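Local structure of putative isomerase (Streptomyces coelicolor A3, 2OQH) at residues Q82-V85 against P86-G90. The protein probably acts as an acid-sugar dehydratase or isomerase of the enolase superfamily, perhaps converting D-glucarate to 5-dehydro-4-deoxy-D-glucarate. Residues are numbered along the deposited sequence; the frame is centred on the assembly and turned at random.
Sequences QHMV and PFFYG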
loop_
_atom_site.group_PDB
_atom_site.type_symbol
_atom_site.label_atom_id
_atom_site.label_comp_id
_atom_site.label_asym_id
_atom_site.label_seq_id
_atom_site.Cartn_x
_atom_site.Cartn_y
_atom_site.Cartn_z
ATOM N N GLN A 82 20.044 7.782 -7.871
ATOM C CA GLN A 82 19.444 6.559 -8.410
ATOM C C GLN A 82 18.234 6.809 -9.310
ATOM O O GLN A 82 17.430 5.900 -9.533
ATOM C CB GLN A 82 19.006 5.647 -7.261
ATOM C CG GLN A 82 20.041 5.432 -6.165
ATOM C CD GLN A 82 21.307 4.780 -6.671
ATOM O OE1 GLN A 82 21.275 3.956 -7.586
ATOM N NE2 GLN A 82 22.433 5.134 -6.069
ATOM N N HIS A 83 18.109 8.018 -9.849
ATOM C CA HIS A 83 16.951 8.344 -10.675
ATOM C C HIS A 83 16.739 7.501 -11.925
ATOM O O HIS A 83 15.615 7.390 -12.406
ATOM C CB HIS A 83 16.958 9.827 -11.065
ATOM C CG HIS A 83 17.889 10.165 -12.187
ATOM N ND1 HIS A 83 19.264 10.095 -12.068
ATOM C CD2 HIS A 83 17.646 10.629 -13.436
ATOM C CE1 HIS A 83 19.823 10.505 -13.191
ATOM N NE2 HIS A 83 18.864 10.836 -14.038
HETATM N N MSE A 84 17.794 6.909 -12.470
HETATM C CA MSE A 84 17.591 6.107 -13.663
HETATM C C MSE A 84 17.288 4.648 -13.343
HETATM O O MSE A 84 16.900 3.884 -14.229
HETATM C CB MSE A 84 18.790 6.229 -14.605
HETATM C CG MSE A 84 18.884 7.591 -15.311
HETATM SE SE MSE A 84 17.323 8.035 -16.409
HETATM C CE MSE A 84 17.778 6.940 -17.937
ATOM N N VAL A 85 17.435 4.267 -12.078
ATOM C CA VAL A 85 17.155 2.894 -11.676
ATOM C C VAL A 85 15.714 2.488 -12.021
ATOM O O VAL A 85 15.490 1.418 -12.584
ATOM C CB VAL A 85 17.407 2.695 -10.159
ATOM C CG1 VAL A 85 16.918 1.329 -9.710
ATOM C CG2 VAL A 85 18.894 2.833 -9.869
ATOM N N PRO A 86 14.720 3.341 -11.697
ATOM C CA PRO A 86 13.342 2.970 -12.022
ATOM C C PRO A 86 13.118 2.929 -13.532
ATOM O O PRO A 86 12.277 2.183 -14.022
ATOM C CB PRO A 86 12.515 4.067 -11.350
ATOM C CG PRO A 86 13.394 4.513 -10.214
ATOM C CD PRO A 86 14.745 4.563 -10.875
ATOM N N PHE A 87 13.879 3.736 -14.266
ATOM C CA PHE A 87 13.741 3.776 -15.715
ATOM C C PHE A 87 13.953 2.399 -16.328
ATOM O O PHE A 87 13.267 2.024 -17.273
ATOM C CB PHE A 87 14.745 4.760 -16.329
ATOM C CG PHE A 87 14.640 4.875 -17.834
ATOM C CD1 PHE A 87 13.509 5.436 -18.429
ATOM C CD2 PHE A 87 15.665 4.409 -18.652
ATOM C CE1 PHE A 87 13.401 5.531 -19.835
ATOM C CE2 PHE A 87 15.570 4.498 -20.051
ATOM C CZ PHE A 87 14.436 5.061 -20.638
ATOM N N PHE A 88 14.902 1.650 -15.778
ATOM C CA PHE A 88 15.212 0.319 -16.282
ATOM C C PHE A 88 14.530 -0.822 -15.529
ATOM O O PHE A 88 14.061 -1.780 -16.140
ATOM C CB PHE A 88 16.726 0.082 -16.237
ATOM C CG PHE A 88 17.514 1.009 -17.122
ATOM C CD1 PHE A 88 17.528 0.837 -18.507
ATOM C CD2 PHE A 88 18.251 2.052 -16.569
ATOM C CE1 PHE A 88 18.262 1.697 -19.329
ATOM C CE2 PHE A 88 18.986 2.918 -17.378
ATOM C CZ PHE A 88 18.996 2.739 -18.760
ATOM N N TYR A 89 14.489 -0.716 -14.205
ATOM C CA TYR A 89 13.912 -1.755 -13.357
ATOM C C TYR A 89 12.425 -1.623 -13.046
ATOM O O TYR A 89 11.862 -2.481 -12.367
ATOM C CB TYR A 89 14.680 -1.811 -12.037
ATOM C CG TYR A 89 16.107 -2.291 -12.161
ATOM C CD1 TYR A 89 16.400 -3.651 -12.253
ATOM C CD2 TYR A 89 17.170 -1.388 -12.166
ATOM C CE1 TYR A 89 17.726 -4.104 -12.339
ATOM C CE2 TYR A 89 18.500 -1.830 -12.254
ATOM C CZ TYR A 89 18.769 -3.190 -12.336
ATOM O OH TYR A 89 20.072 -3.638 -12.402
ATOM N N GLY A 90 11.796 -0.552 -13.518
ATOM C CA GLY A 90 10.382 -0.360 -13.265
ATOM C C GLY A 90 9.991 -0.435 -11.803
ATOM O O GLY A 90 10.711 0.021 -10.922
#
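Met84 and Phe87 run side by side and point the same way, the selenomethionine methyl CE resting 3.4 Å from CD2 of the ring. That approach is oblique, and SE stands 5.0 Å from the centroid of the Phe87 ring, a Met-aromatic contact. Bends at chi2 (-59°) and chi3 (-79°) bring CE of Met84 back beside the Phe87 ring, although its CB sets out away from the helix start. The two phenylalanines meet in a T-shape: the edge of the Phe87 ring comes down on a face of Phe88, with CD2 over its centre, while CE2 of Phe88 lies in the plane of the Phe87 ring.

Val85 packs against Ile97 of its own helix and Ile59 of helix 54-63. With CG1 anti to the backbone N (chi1 172°), that methyl reaches CD2 of Tyr89 at 3.7 Å, and the two side chains cross at a slant. Val85 O also lies at the edge of the Tyr89 ring, in its plane, and accepts the nearly straight bond from Tyr89 N at 2.9 Å. Phe88 N is held less firmly, by weak bonds to both Met84 O and Val85 O. Before this first turn, a type I beta turn from Gln82 to Val85 links helix 75-81 to helix 85-112, within the family's N-terminal domain.

The chemistry thus divides the helix start: the Met84 side chain (selenomethionine here) and two phenyl rings cluster on the exposed side, where crystal neighbours touching both rings may influence their orientation, whereas the Tyr89 N to Val85 O hydrogen bond and the CG1-ring contact hold Tyr89 beside Val85, where both touch Ile59.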